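Local atomic coordinates of Exo-arabinanase (Penicillium chrysogenum, PDB entry 3A72), a protein that hydrolyses alpha-1,5-linked L-arabinan as an exo-acting glycosidase, probably releasing arabinobiose from a chain end. Residues Ser5-Thr10 with Pro307-His312; Ile54-Asp59 with Asn65-Val70; Leu155-Lys160 with Gly216-Val221; Ser166-Asn171 with Thr202-Met207. All blocks are in the same frame, centred on the assembly; numbering follows the deposited sequence.

Contact 1. Residues Ser5-Thr10 with Pro307-His312; sequences SLTNVT and PCPEEH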
loop_
_atom_site.group_PDB
_atom_site.type_symbol
_atom_site.label_atom_id
_atom_site.label_comp_id
_atom_site.label_asym_id
_atom_site.label_seq_id
_atom_site.Cartn_x
_atom_site.Cartn_y
_atom_site.Cartn_z
ATOM N N SER A 5 6.903 -13.278 18.320
ATOM C CA SER A 5 7.760 -13.231 17.137
ATOM C C SER A 5 7.502 -14.427 16.255
ATOM O O SER A 5 7.354 -15.535 16.735
ATOM C CB SER A 5 9.243 -13.183 17.513
ATOM O OG SER A 5 9.555 -12.031 18.258
ATOM N N LEU A 6 7.454 -14.204 14.937
ATOM C CA LEU A 6 7.280 -15.226 13.939
ATOM C C LEU A 6 8.182 -14.891 12.751
ATOM O O LEU A 6 8.322 -13.714 12.429
ATOM C CB LEU A 6 5.816 -15.281 13.427
ATOM C CG LEU A 6 4.766 -15.669 14.437
ATOM C CD1 LEU A 6 3.362 -15.437 13.834
ATOM C CD2 LEU A 6 4.911 -17.115 14.883
ATOM N N THR A 7 8.718 -15.894 12.083
ATOM C CA THR A 7 9.583 -15.632 10.963
ATOM C C THR A 7 9.159 -16.440 9.769
ATOM O O THR A 7 9.092 -17.680 9.809
ATOM C CB THR A 7 11.057 -15.942 11.309
ATOM O OG1 THR A 7 11.427 -14.991 12.335
ATOM C CG2 THR A 7 11.975 -15.815 10.105
ATOM N N ASN A 8 8.860 -15.739 8.667
ATOM C CA ASN A 8 8.685 -16.342 7.363
ATOM C C ASN A 8 7.571 -17.370 7.307
ATOM O O ASN A 8 7.724 -18.428 6.671
ATOM C CB ASN A 8 10.007 -16.955 6.855
ATOM C CG ASN A 8 9.966 -17.230 5.385
ATOM O OD1 ASN A 8 9.282 -16.545 4.621
ATOM N ND2 ASN A 8 10.731 -18.257 5.002
ATOM N N VAL A 9 6.442 -17.058 7.942
ATOM C CA VAL A 9 5.261 -17.924 7.901
ATOM C C VAL A 9 4.646 -17.849 6.524
ATOM O O VAL A 9 4.423 -16.760 6.007
ATOM C CB VAL A 9 4.254 -17.545 8.958
ATOM C CG1 VAL A 9 3.006 -18.368 8.862
ATOM C CG2 VAL A 9 4.860 -17.636 10.356
ATOM N N THR A 10 4.330 -18.993 5.923
ATOM C CA THR A 10 3.655 -19.000 4.633
ATOM C C THR A 10 2.163 -18.728 4.760
ATOM O O THR A 10 1.442 -19.445 5.460
ATOM C CB THR A 10 3.766 -20.351 3.969
ATOM O OG1 THR A 10 5.073 -20.732 3.915
ATOM C CG2 THR A 10 3.273 -20.307 2.535
ATOM N N PRO A 307 17.975 -4.768 11.290
ATOM C CA PRO A 307 17.718 -6.040 10.645
ATOM C C PRO A 307 16.246 -6.371 10.601
ATOM O O PRO A 307 15.424 -5.883 11.379
ATOM C CB PRO A 307 18.466 -7.067 11.532
ATOM C CG PRO A 307 19.440 -6.269 12.318
ATOM C CD PRO A 307 18.836 -4.922 12.510
ATOM N N CYS A 308 15.891 -7.273 9.701
ATOM C CA CYS A 308 14.520 -7.769 9.585
ATOM C C CYS A 308 14.578 -9.212 9.098
ATOM O O CYS A 308 15.284 -9.514 8.166
ATOM C CB CYS A 308 13.766 -6.874 8.624
ATOM S SG CYS A 308 12.060 -7.413 8.279
ATOM N N PRO A 309 13.795 -10.121 9.727
ATOM C CA PRO A 309 13.850 -11.529 9.321
ATOM C C PRO A 309 13.014 -11.866 8.112
ATOM O O PRO A 309 13.117 -13.001 7.605
ATOM C CB PRO A 309 13.268 -12.259 10.519
ATOM C CG PRO A 309 12.330 -11.279 11.132
ATOM C CD PRO A 309 12.971 -9.917 10.949
ATOM N N GLU A 310 12.173 -10.963 7.603
ATOM C CA GLU A 310 11.375 -11.174 6.409
ATOM C C GLU A 310 12.168 -10.787 5.170
ATOM O O GLU A 310 12.857 -9.775 5.173
ATOM C CB GLU A 310 10.120 -10.348 6.486
ATOM C CG GLU A 310 9.175 -10.504 5.324
ATOM C CD GLU A 310 8.509 -11.845 5.235
ATOM O OE1 GLU A 310 8.456 -12.654 6.151
ATOM O OE2 GLU A 310 7.973 -12.043 4.077
ATOM N N GLU A 311 12.056 -11.594 4.135
ATOM C CA GLU A 311 12.736 -11.283 2.878
ATOM C C GLU A 311 12.295 -9.953 2.319
ATOM O O GLU A 311 11.200 -9.454 2.591
ATOM C CB GLU A 311 12.429 -12.390 1.876
ATOM C CG GLU A 311 10.979 -12.480 1.444
ATOM C CD GLU A 311 10.689 -13.652 0.485
ATOM O OE1 GLU A 311 11.422 -14.684 0.521
ATOM O OE2 GLU A 311 9.712 -13.548 -0.283
ATOM N N HIS A 312 13.171 -9.371 1.497
ATOM C CA HIS A 312 12.786 -8.209 0.731
ATOM C C HIS A 312 11.721 -8.585 -0.302
ATOM O O HIS A 312 11.664 -9.706 -0.778
ATOM C CB HIS A 312 13.977 -7.555 0.035
ATOM C CG HIS A 312 14.337 -8.118 -1.256
ATOM N ND1 HIS A 312 15.002 -9.250 -1.449
ATOM C CD2 HIS A 312 14.012 -7.642 -2.502
ATOM C CE1 HIS A 312 15.148 -9.492 -2.757
ATOM N NE2 HIS A 312 14.560 -8.508 -3.409
HETATM O O HOH W 1 10.775 -14.163 4.336
#

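Contact 2. Residues Ile54-Asp59 with Asn65-Val70; sequences IYRSKD and NEISRV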
loop_
_atom_site.group_PDB
_atom_site.type_symbol
_atom_site.label_atom_id
_atom_site.label_comp_id
_atom_site.label_asym_id
_atom_site.label_seq_id
_atom_site.Cartn_x
_atom_site.Cartn_y
_atom_site.Cartn_z
ATOM N N ILE A 54 -8.890 -13.325 -0.002
ATOM C CA ILE A 54 -8.855 -12.755 1.353
ATOM C C ILE A 54 -8.541 -13.883 2.299
ATOM O O ILE A 54 -9.361 -14.810 2.452
ATOM C CB ILE A 54 -10.170 -12.071 1.701
ATOM C CG1 ILE A 54 -10.602 -11.016 0.708
ATOM C CG2 ILE A 54 -10.108 -11.495 3.115
ATOM C CD1 ILE A 54 -9.693 -9.830 0.592
ATOM N N TYR A 55 -7.363 -13.846 2.924
ATOM C CA TYR A 55 -6.920 -14.851 3.883
ATOM C C TYR A 55 -6.928 -14.227 5.257
ATOM O O TYR A 55 -6.535 -13.085 5.449
ATOM C CB TYR A 55 -5.533 -15.374 3.544
ATOM C CG TYR A 55 -5.491 -16.483 2.497
ATOM C CD1 TYR A 55 -6.099 -16.349 1.266
ATOM C CD2 TYR A 55 -4.768 -17.635 2.733
ATOM C CE1 TYR A 55 -6.026 -17.329 0.336
ATOM C CE2 TYR A 55 -4.684 -18.643 1.786
ATOM C CZ TYR A 55 -5.316 -18.502 0.579
ATOM O OH TYR A 55 -5.234 -19.516 -0.323
ATOM N N ARG A 56 -7.347 -15.003 6.265
ATOM C CA ARG A 56 -7.455 -14.540 7.644
ATOM C C ARG A 56 -6.571 -15.347 8.571
ATOM O O ARG A 56 -6.427 -16.561 8.403
ATOM C CB ARG A 56 -8.898 -14.703 8.137
ATOM C CG ARG A 56 -9.117 -14.262 9.576
ATOM C CD ARG A 56 -10.578 -14.107 9.893
ATOM N NE ARG A 56 -11.289 -15.377 9.870
ATOM C CZ ARG A 56 -12.592 -15.525 9.813
ATOM N NH1 ARG A 56 -13.358 -14.467 9.701
ATOM N NH2 ARG A 56 -13.084 -16.785 9.861
ATOM N N SER A 57 -6.018 -14.675 9.567
ATOM C CA SER A 57 -5.377 -15.311 10.715
ATOM C C SER A 57 -6.045 -14.850 11.978
ATOM O O SER A 57 -6.183 -13.632 12.207
ATOM C CB SER A 57 -3.873 -14.999 10.768
ATOM O OG SER A 57 -3.315 -15.562 11.961
ATOM N N LYS A 58 -6.427 -15.794 12.831
ATOM C CA LYS A 58 -7.022 -15.549 14.148
ATOM C C LYS A 58 -6.081 -15.889 15.279
ATOM O O LYS A 58 -6.473 -15.868 16.447
ATOM C CB LYS A 58 -8.359 -16.299 14.302
ATOM C CG LYS A 58 -9.423 -15.760 13.362
ATOM C CD LYS A 58 -10.743 -16.457 13.491
ATOM C CE LYS A 58 -11.322 -16.259 14.829
ATOM N NZ LYS A 58 -11.594 -14.924 15.311
ATOM N N ASP A 59 -4.798 -16.162 14.982
ATOM C CA ASP A 59 -3.787 -16.537 15.981
ATOM C C ASP A 59 -2.533 -15.691 15.789
ATOM O O ASP A 59 -1.404 -16.098 16.016
ATOM C CB ASP A 59 -3.482 -18.032 15.968
ATOM C CG ASP A 59 -3.082 -18.585 14.634
ATOM O OD1 ASP A 59 -2.845 -17.737 13.702
ATOM O OD2 ASP A 59 -2.986 -19.828 14.488
ATOM N N ASN A 65 -6.074 -18.972 6.659
ATOM C CA ASN A 65 -7.065 -19.677 5.869
ATOM C C ASN A 65 -7.793 -18.714 4.966
ATOM O O ASN A 65 -8.112 -17.600 5.385
ATOM C CB ASN A 65 -8.153 -20.316 6.785
ATOM C CG ASN A 65 -7.575 -21.457 7.590
ATOM O OD1 ASN A 65 -7.461 -22.607 7.111
ATOM N ND2 ASN A 65 -7.248 -21.189 8.814
ATOM N N GLU A 66 -8.100 -19.135 3.747
ATOM C CA GLU A 66 -8.925 -18.315 2.853
ATOM C C GLU A 66 -10.345 -18.223 3.387
ATOM O O GLU A 66 -10.961 -19.258 3.725
ATOM C CB GLU A 66 -8.885 -18.953 1.449
ATOM C CG GLU A 66 -9.564 -18.028 0.402
ATOM C CD GLU A 66 -9.327 -18.449 -1.026
ATOM O OE1 GLU A 66 -9.418 -19.629 -1.291
ATOM O OE2 GLU A 66 -9.049 -17.664 -1.953
ATOM N N ILE A 67 -10.882 -17.014 3.430
ATOM C CA ILE A 67 -12.246 -16.804 3.858
ATOM C C ILE A 67 -13.180 -16.299 2.764
ATOM O O ILE A 67 -14.376 -16.524 2.849
ATOM C CB ILE A 67 -12.342 -15.901 5.097
ATOM C CG1 ILE A 67 -11.825 -14.480 4.909
ATOM C CG2 ILE A 67 -11.625 -16.553 6.275
ATOM C CD1 ILE A 67 -12.281 -13.506 6.002
ATOM N N SER A 68 -12.661 -15.627 1.747
ATOM C CA SER A 68 -13.503 -15.080 0.655
ATOM C C SER A 68 -12.560 -14.688 -0.482
ATOM O O SER A 68 -11.328 -14.719 -0.361
ATOM C CB SER A 68 -14.328 -13.916 1.109
ATOM O OG SER A 68 -13.474 -12.813 1.449
ATOM N N ARG A 69 -13.201 -14.318 -1.586
ATOM C CA ARG A 69 -12.541 -13.741 -2.751
ATOM C C ARG A 69 -13.332 -12.550 -3.253
ATOM O O ARG A 69 -14.580 -12.608 -3.245
ATOM C CB ARG A 69 -12.411 -14.802 -3.875
ATOM C CG ARG A 69 -11.548 -15.966 -3.488
ATOM C CD ARG A 69 -11.679 -17.087 -4.519
ATOM N NE ARG A 69 -10.844 -18.173 -4.096
ATOM C CZ ARG A 69 -10.645 -19.308 -4.718
ATOM N NH1 ARG A 69 -11.233 -19.477 -5.888
ATOM N NH2 ARG A 69 -9.853 -20.217 -4.203
ATOM N N VAL A 70 -12.636 -11.497 -3.651
ATOM C CA VAL A 70 -13.302 -10.322 -4.230
ATOM C C VAL A 70 -13.182 -10.459 -5.741
ATOM O O VAL A 70 -12.079 -10.404 -6.306
ATOM C CB VAL A 70 -12.734 -9.015 -3.715
ATOM C CG1 VAL A 70 -13.681 -7.871 -4.130
ATOM C CG2 VAL A 70 -12.568 -9.038 -2.172
HETATM O O HOH W 2 -7.372 -18.621 9.926
#

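Contact 3. Residues Leu155-Lys160 with Gly216-Val221; sequences LANKGK and GQYFYV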
loop_
_atom_site.group_PDB
_atom_site.type_symbol
_atom_site.label_atom_id
_atom_site.label_comp_id
_atom_site.label_asym_id
_atom_site.label_seq_id
_atom_site.Cartn_x
_atom_site.Cartn_y
_atom_site.Cartn_z
ATOM N N LEU A 155 -7.450 6.368 3.333
ATOM C CA LEU A 155 -7.308 6.964 4.659
ATOM C C LEU A 155 -8.560 7.776 4.953
ATOM O O LEU A 155 -8.941 8.621 4.105
ATOM C CB LEU A 155 -6.079 7.831 4.703
ATOM C CG LEU A 155 -5.784 8.585 6.030
ATOM C CD1 LEU A 155 -4.294 8.569 6.366
ATOM C CD2 LEU A 155 -6.297 9.967 5.978
ATOM N N ALA A 156 -9.207 7.591 6.071
ATOM C CA ALA A 156 -10.350 8.396 6.493
ATOM C C ALA A 156 -9.904 9.510 7.431
ATOM O O ALA A 156 -9.003 9.346 8.251
ATOM C CB ALA A 156 -11.399 7.529 7.173
ATOM N N ASN A 157 -10.622 10.633 7.351
ATOM C CA ASN A 157 -10.405 11.763 8.229
ATOM C C ASN A 157 -11.672 12.611 8.228
ATOM O O ASN A 157 -12.184 12.914 7.153
ATOM C CB ASN A 157 -9.248 12.597 7.748
ATOM C CG ASN A 157 -8.958 13.758 8.665
ATOM O OD1 ASN A 157 -8.769 13.580 9.887
ATOM N ND2 ASN A 157 -8.934 14.940 8.070
ATOM N N LYS A 158 -12.154 12.977 9.406
ATOM C CA LYS A 158 -13.255 13.929 9.521
ATOM C C LYS A 158 -14.451 13.542 8.661
ATOM O O LYS A 158 -15.071 14.377 7.981
ATOM C CB LYS A 158 -12.811 15.365 9.206
ATOM C CG LYS A 158 -11.773 15.880 10.183
ATOM C CD LYS A 158 -11.231 17.292 10.081
ATOM C CE LYS A 158 -11.376 18.196 8.883
ATOM N NZ LYS A 158 -10.726 19.554 8.962
ATOM N N GLY A 159 -14.846 12.272 8.714
ATOM C CA GLY A 159 -16.020 11.812 8.062
ATOM C C GLY A 159 -15.889 11.635 6.565
ATOM O O GLY A 159 -16.907 11.400 5.883
ATOM N N LYS A 160 -14.683 11.724 6.043
ATOM C CA LYS A 160 -14.402 11.576 4.627
ATOM C C LYS A 160 -13.412 10.437 4.413
ATOM O O LYS A 160 -12.609 10.134 5.302
ATOM C CB LYS A 160 -13.769 12.863 4.078
ATOM C CG LYS A 160 -14.671 14.083 4.221
ATOM C CD LYS A 160 -13.933 15.392 3.835
ATOM C CE LYS A 160 -12.968 15.872 4.929
ATOM N NZ LYS A 160 -12.274 17.132 4.412
ATOM N N GLY A 216 -0.198 14.949 15.029
ATOM C CA GLY A 216 -1.164 15.389 14.026
ATOM C C GLY A 216 -0.600 15.601 12.645
ATOM O O GLY A 216 -1.335 15.858 11.711
ATOM N N GLN A 217 0.728 15.525 12.485
ATOM C CA GLN A 217 1.267 15.501 11.121
ATOM C C GLN A 217 1.001 14.168 10.448
ATOM O O GLN A 217 0.925 13.144 11.114
ATOM C CB GLN A 217 2.788 15.708 11.174
ATOM C CG GLN A 217 3.219 17.081 11.642
ATOM C CD GLN A 217 4.722 17.225 11.546
ATOM O OE1 GLN A 217 5.447 16.593 12.299
ATOM N NE2 GLN A 217 5.173 17.998 10.567
ATOM N N TYR A 218 0.865 14.202 9.148
ATOM C CA TYR A 218 0.794 13.016 8.304
ATOM C C TYR A 218 2.106 12.887 7.579
ATOM O O TYR A 218 2.638 13.858 7.016
ATOM C CB TYR A 218 -0.357 13.099 7.296
ATOM C CG TYR A 218 -1.719 13.097 7.944
ATOM C CD1 TYR A 218 -2.488 11.932 8.003
ATOM C CD2 TYR A 218 -2.250 14.261 8.520
ATOM C CE1 TYR A 218 -3.746 11.937 8.589
ATOM C CE2 TYR A 218 -3.500 14.244 9.108
ATOM C CZ TYR A 218 -4.251 13.110 9.159
ATOM O OH TYR A 218 -5.487 13.118 9.744
ATOM N N PHE A 219 2.636 11.655 7.592
ATOM C CA PHE A 219 3.865 11.242 6.904
ATOM C C PHE A 219 3.473 10.553 5.602
ATOM O O PHE A 219 2.896 9.467 5.630
ATOM C CB PHE A 219 4.656 10.332 7.830
ATOM C CG PHE A 219 5.944 9.798 7.319
ATOM C CD1 PHE A 219 7.125 10.522 7.538
ATOM C CD2 PHE A 219 6.047 8.610 6.618
ATOM C CE1 PHE A 219 8.321 10.050 7.054
ATOM C CE2 PHE A 219 7.257 8.131 6.154
ATOM C CZ PHE A 219 8.403 8.855 6.376
ATOM N N TYR A 220 3.726 11.230 4.506
ATOM C CA TYR A 220 3.380 10.799 3.143
ATOM C C TYR A 220 4.651 10.350 2.474
ATOM O O TYR A 220 5.517 11.217 2.209
ATOM C CB TYR A 220 2.690 11.967 2.448
ATOM C CG TYR A 220 2.310 11.812 0.999
ATOM C CD1 TYR A 220 0.970 11.642 0.625
ATOM C CD2 TYR A 220 3.235 11.865 -0.016
ATOM C CE1 TYR A 220 0.618 11.505 -0.712
ATOM C CE2 TYR A 220 2.895 11.740 -1.337
ATOM C CZ TYR A 220 1.590 11.566 -1.690
ATOM O OH TYR A 220 1.311 11.479 -3.028
ATOM N N VAL A 221 4.827 9.078 2.194
ATOM C CA VAL A 221 6.049 8.533 1.629
ATOM C C VAL A 221 5.743 8.028 0.216
ATOM O O VAL A 221 4.647 7.584 -0.111
ATOM C CB VAL A 221 6.639 7.444 2.541
ATOM C CG1 VAL A 221 5.825 6.154 2.548
ATOM C CG2 VAL A 221 8.115 7.155 2.226
HETATM O O HOH W 3 -7.600 11.528 11.371
#

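Contact 4. Residues Ser166-Asn171 with Thr202-Met207; sequences SDQRDN and TDRPGM. With AHR (alpha-L-arabinofuranose), chain B.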
loop_
_atom_site.group_PDB
_atom_site.type_symbol
_atom_site.label_atom_id
_atom_site.label_comp_id
_atom_site.label_asym_id
_atom_site.label_seq_id
_atom_site.Cartn_x
_atom_site.Cartn_y
_atom_site.Cartn_z
ATOM N N SER A 166 -1.458 6.843 -7.850
ATOM C CA SER A 166 -0.553 7.299 -8.873
ATOM C C SER A 166 -1.306 7.506 -10.191
ATOM O O SER A 166 -2.185 6.689 -10.506
ATOM C CB SER A 166 0.581 6.317 -9.085
ATOM O OG SER A 166 1.220 5.981 -7.867
ATOM N N ASP A 167 -0.959 8.546 -10.938
ATOM C CA ASP A 167 -1.764 8.971 -12.069
ATOM C C ASP A 167 -0.886 9.299 -13.249
ATOM O O ASP A 167 -0.000 10.168 -13.124
ATOM C CB ASP A 167 -2.584 10.185 -11.659
ATOM C CG ASP A 167 -3.663 10.603 -12.601
ATOM O OD1 ASP A 167 -3.849 9.918 -13.645
ATOM O OD2 ASP A 167 -4.371 11.589 -12.302
ATOM N N GLN A 168 -1.101 8.684 -14.396
ATOM C CA GLN A 168 -0.442 9.027 -15.618
ATOM C C GLN A 168 -1.346 9.801 -16.596
ATOM O O GLN A 168 -0.923 10.084 -17.732
ATOM C CB GLN A 168 0.122 7.790 -16.326
ATOM C CG GLN A 168 1.301 7.158 -15.564
ATOM C CD GLN A 168 2.008 6.101 -16.348
ATOM O OE1 GLN A 168 2.298 6.268 -17.606
ATOM N NE2 GLN A 168 2.421 5.087 -15.755
ATOM N N ARG A 169 -2.555 10.177 -16.192
ATOM C CA ARG A 169 -3.478 10.759 -17.146
ATOM C C ARG A 169 -3.080 12.169 -17.609
ATOM O O ARG A 169 -3.471 12.574 -18.704
ATOM C CB ARG A 169 -4.907 10.762 -16.600
ATOM C CG ARG A 169 -5.508 9.408 -16.479
ATOM C CD ARG A 169 -6.803 9.313 -15.700
ATOM N NE ARG A 169 -6.574 9.815 -14.348
ATOM C CZ ARG A 169 -7.495 9.894 -13.415
ATOM N NH1 ARG A 169 -8.711 9.418 -13.565
ATOM N NH2 ARG A 169 -7.129 10.521 -12.335
ATOM N N ASP A 170 -2.310 12.911 -16.818
ATOM C CA ASP A 170 -1.849 14.232 -17.299
ATOM C C ASP A 170 -0.546 14.096 -18.093
ATOM O O ASP A 170 0.481 14.690 -17.777
ATOM C CB ASP A 170 -1.714 15.165 -16.145
ATOM C CG ASP A 170 -1.653 16.670 -16.469
ATOM O OD1 ASP A 170 -1.825 16.956 -17.672
ATOM O OD2 ASP A 170 -1.452 17.414 -15.438
ATOM N N ASN A 171 -0.641 13.301 -19.162
ATOM C CA ASN A 171 0.538 12.800 -19.889
ATOM C C ASN A 171 1.152 13.881 -20.761
ATOM O O ASN A 171 2.247 13.804 -21.226
ATOM C CB ASN A 171 0.154 11.565 -20.711
ATOM C CG ASN A 171 -0.961 11.771 -21.699
ATOM O OD1 ASN A 171 -1.876 12.572 -21.635
ATOM N ND2 ASN A 171 -1.008 10.949 -22.733
ATOM N N THR A 202 10.372 13.401 -17.365
ATOM C CA THR A 202 10.762 12.048 -17.081
ATOM C C THR A 202 10.694 11.681 -15.597
ATOM O O THR A 202 10.873 10.485 -15.284
ATOM C CB THR A 202 12.163 11.720 -17.634
ATOM O OG1 THR A 202 13.070 12.680 -17.105
ATOM C CG2 THR A 202 12.192 11.762 -19.170
ATOM N N ASP A 203 10.424 12.625 -14.720
ATOM C CA ASP A 203 10.188 12.267 -13.306
ATOM C C ASP A 203 8.887 11.454 -13.196
ATOM O O ASP A 203 7.857 11.781 -13.800
ATOM C CB ASP A 203 10.121 13.494 -12.443
ATOM C CG ASP A 203 11.443 14.178 -12.180
ATOM O OD1 ASP A 203 12.471 13.739 -12.727
ATOM O OD2 ASP A 203 11.421 15.168 -11.378
ATOM N N ARG A 204 8.958 10.427 -12.362
ATOM C CA ARG A 204 7.827 9.532 -12.098
ATOM C C ARG A 204 7.780 9.268 -10.587
ATOM O O ARG A 204 8.126 8.186 -10.091
ATOM C CB ARG A 204 7.934 8.195 -12.898
ATOM C CG ARG A 204 7.842 8.433 -14.394
ATOM C CD ARG A 204 8.118 7.118 -15.198
ATOM N NE ARG A 204 7.172 6.099 -14.832
ATOM C CZ ARG A 204 5.945 5.983 -15.270
ATOM N NH1 ARG A 204 5.496 6.715 -16.267
ATOM N NH2 ARG A 204 5.173 5.090 -14.706
ATOM N N PRO A 205 7.305 10.247 -9.800
ATOM C CA PRO A 205 6.951 9.952 -8.415
ATOM C C PRO A 205 5.812 8.939 -8.427
ATOM O O PRO A 205 4.911 9.008 -9.303
ATOM C CB PRO A 205 6.542 11.318 -7.882
ATOM C CG PRO A 205 5.935 12.010 -9.077
ATOM C CD PRO A 205 6.864 11.619 -10.208
ATOM N N GLY A 206 5.790 8.020 -7.473
ATOM C CA GLY A 206 4.763 6.988 -7.427
ATOM C C GLY A 206 4.664 6.348 -6.073
ATOM O O GLY A 206 5.527 6.436 -5.203
ATOM N N MET A 207 3.572 5.580 -5.903
ATOM C CA MET A 207 3.366 4.619 -4.848
ATOM C C MET A 207 3.197 5.276 -3.484
ATOM O O MET A 207 3.957 5.058 -2.557
ATOM C CB MET A 207 4.487 3.579 -4.807
ATOM C CG MET A 207 4.724 2.947 -6.188
ATOM S SD MET A 207 5.720 1.432 -6.178
ATOM C CE MET A 207 4.475 0.245 -5.648
HETATM O O5 AHR B . 3.915 -1.011 -12.465
HETATM C C5 AHR B . 3.267 0.252 -12.106
HETATM C C4 AHR B . 4.336 1.234 -11.717
HETATM O O4 AHR B . 4.908 0.801 -10.476
HETATM C C3 AHR B . 3.788 2.632 -11.457
HETATM O O3 AHR B . 3.788 3.388 -12.682
HETATM C C2 AHR B . 4.793 3.186 -10.419
HETATM O O2 AHR B . 4.202 4.093 -9.490
HETATM C C1 AHR B . 5.372 1.943 -9.747
HETATM O O1 AHR B . 6.822 1.915 -9.892
#

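Contact 1. Residues Ser5-Thr10 with Pro307-His312
In the Velcro closure of a six-bladed beta-propeller, where N-terminal strand 6-10 completes the blade of C-terminal strand 344-350, T7 and N8 meet P309 and E310 of the loop that leads into that same blade. The packing is light and the side chains meet at a slant: T7 OG1 and CG2 each lie 3.8 Å from P309 CB, so the two branches straddle one ring carbon. One residue on, N8 takes positive backbone angles (60°/42°) and forms with V9 a G1 beta bulge opposite V346. This corner brings N8 CA to 3.9 Å from E310 OE1, while the side-chain oxygens N8 OD1 and E310 OE1 stay 4.3 Å apart. The E310 carboxylate is held instead by strand 344-350, OE1 by the hydroxyl of S347 and OE2 by that of S345; S347 OG also bonds N8 N, and R343 bonds N8 OD1. A single water spans the segments, donating weakly to N8 OD1 at 2.8 Å and accepting from E311 N at 2.9 Å. With no direct hydrogen bond between them, the two segments are joined through van der Waals contact, this water and the shared hydroxyl of S347, which links the N8 amide to the carboxylate of the buried E310.

Contact 2. Residues Ile54-Asp59 with Asn65-Val70
I54 O receives two backbone amides, I67 N at 2.9 Å, almost straight (173° at the hydrogen), and S68 N in a weak bond of 3.5 Å. I67 and S68 both face I54, a classic beta bulge, here in the antiparallel hairpin of strands 52-57 and 65-70, the last two of a propeller blade. Beyond it the register has shifted by one: Y55 faces E66 as a non-hydrogen-bonded pair, and R56 with N65 is again hydrogen-bonded, R56 N reaching N65 O at 2.8 Å. R56 O takes both N65 N and a water, which in turn accepts from N65 ND2.

On the Y55 side, E66 CB lies over one face of the tyrosine ring, 3.8 Å from its centroid and 24° off the normal, a CH-pi contact; W40 also meets this ring. The E66 chain extends past Y55 CE1, and R69 takes its carboxylate side-on, NE to OE2 and NH2 to OE1, fixing its orientation by a two-point salt bridge.

On the other side of the sheet I54 packs CG2 against I67 CG1 and CG1 against V70 CG2. S68 OG touches I54 CB while bonding G125 and W128. I67 CG2, anti to its carbonyl carbon, rests 3.6 Å above the R56 guanidinium plane, displaced from its centre.

Contact 3. Residues Leu155-Lys160 with Gly216-Val221
The Y218 ring meets L155 at its edge: L155 CD1 lies near the ring plane, 4.1 Å from Y218 CE1, and L155 CD2 approaches the same ring atom equally closely, so the methyl fork closes on one corner of the tyrosine. Beyond the ring the N157 amide is turned steeply against it, the planes 73° apart, with N157 OD1 3.3 Å from Y218 OH. A water links these two oxygens: it donates to N157 OD1 at 2.8 Å and lies 3.1 Å from Y218 OH. The N157 amide gets there because CG stands anti to the backbone N (chi1 -178°), directing the group at the ring's phenolic end. N157 also starts a type I' turn, closed by paired backbone bonds between N157 and K160. P245 touches both N157 and Y218, and L155 leans on V210 as well. Side chains thus bridge sheets whose backbones stay far apart (L155 CA to Y218 CA 10.7 Å), as between neighbouring blades of a beta-propeller, here the blade beginning with strand 149-157 and the next, which holds strand 218-225.

Contact 4. Residues Ser166-Asn171 with Thr202-Met207
S166 OG and M207 N form the tight end of this contact, a hydrogen bond of 3.1 Å that is almost straight at the hydrogen (176°). A second hydrogen bond, with E151, also holds this buried hydroxyl, and G206 CA packs 3.7 Å from S166 OG. Farther along, the segments diverge: the CA atoms of Q168 and R204 are 9.0 Å apart, and only their long side chains close the gap, meeting with amide and guanidinium planes 79° apart. R204 NH1 is held by N144. S166-D167 ends one strand and R204-M207 begins another, in adjacent propeller blades, and S166, Q168, R204, G206 and M207 line the arabinobiose pocket. An arabinofuranose unit lies beside them: its O3 is in the guanidinium plane of R204, 3.0 Å from NH2, its O2 is 3.6 Å from G206 CA, and M207 SD lies 3.6 Å from its C1. The looser side begins past Q168: R169 to N171, partly exposed, make no contact with segment 202-207. There D167 OD1 accepts from R169 N, an Asx turn, and from R169 NE at 2.8 Å, the two donors reaching it from opposite faces of the carboxylate plane.

Contact 4 is the buried member of the set and the one at the sugar pocket; contacts 1, 2 and 3 are partly buried, and contacts 1 and 2 lie across the chain's centre from it. Contact 2 alone is built on backbone pairing within one blade, and it buries more area between its segments than the others. Contacts 3 and 4 join the same two neighbouring blades, with nearest atoms about 4 Å apart, but differ in chemistry: apolar edge packing plus a water in one, a buried hydroxyl and an arginine beside sugar in the other. Contact 1, at the ring closure, is joined by a water without any direct hydrogen bond, whereas the water of contact 2 only adds to backbone pairing.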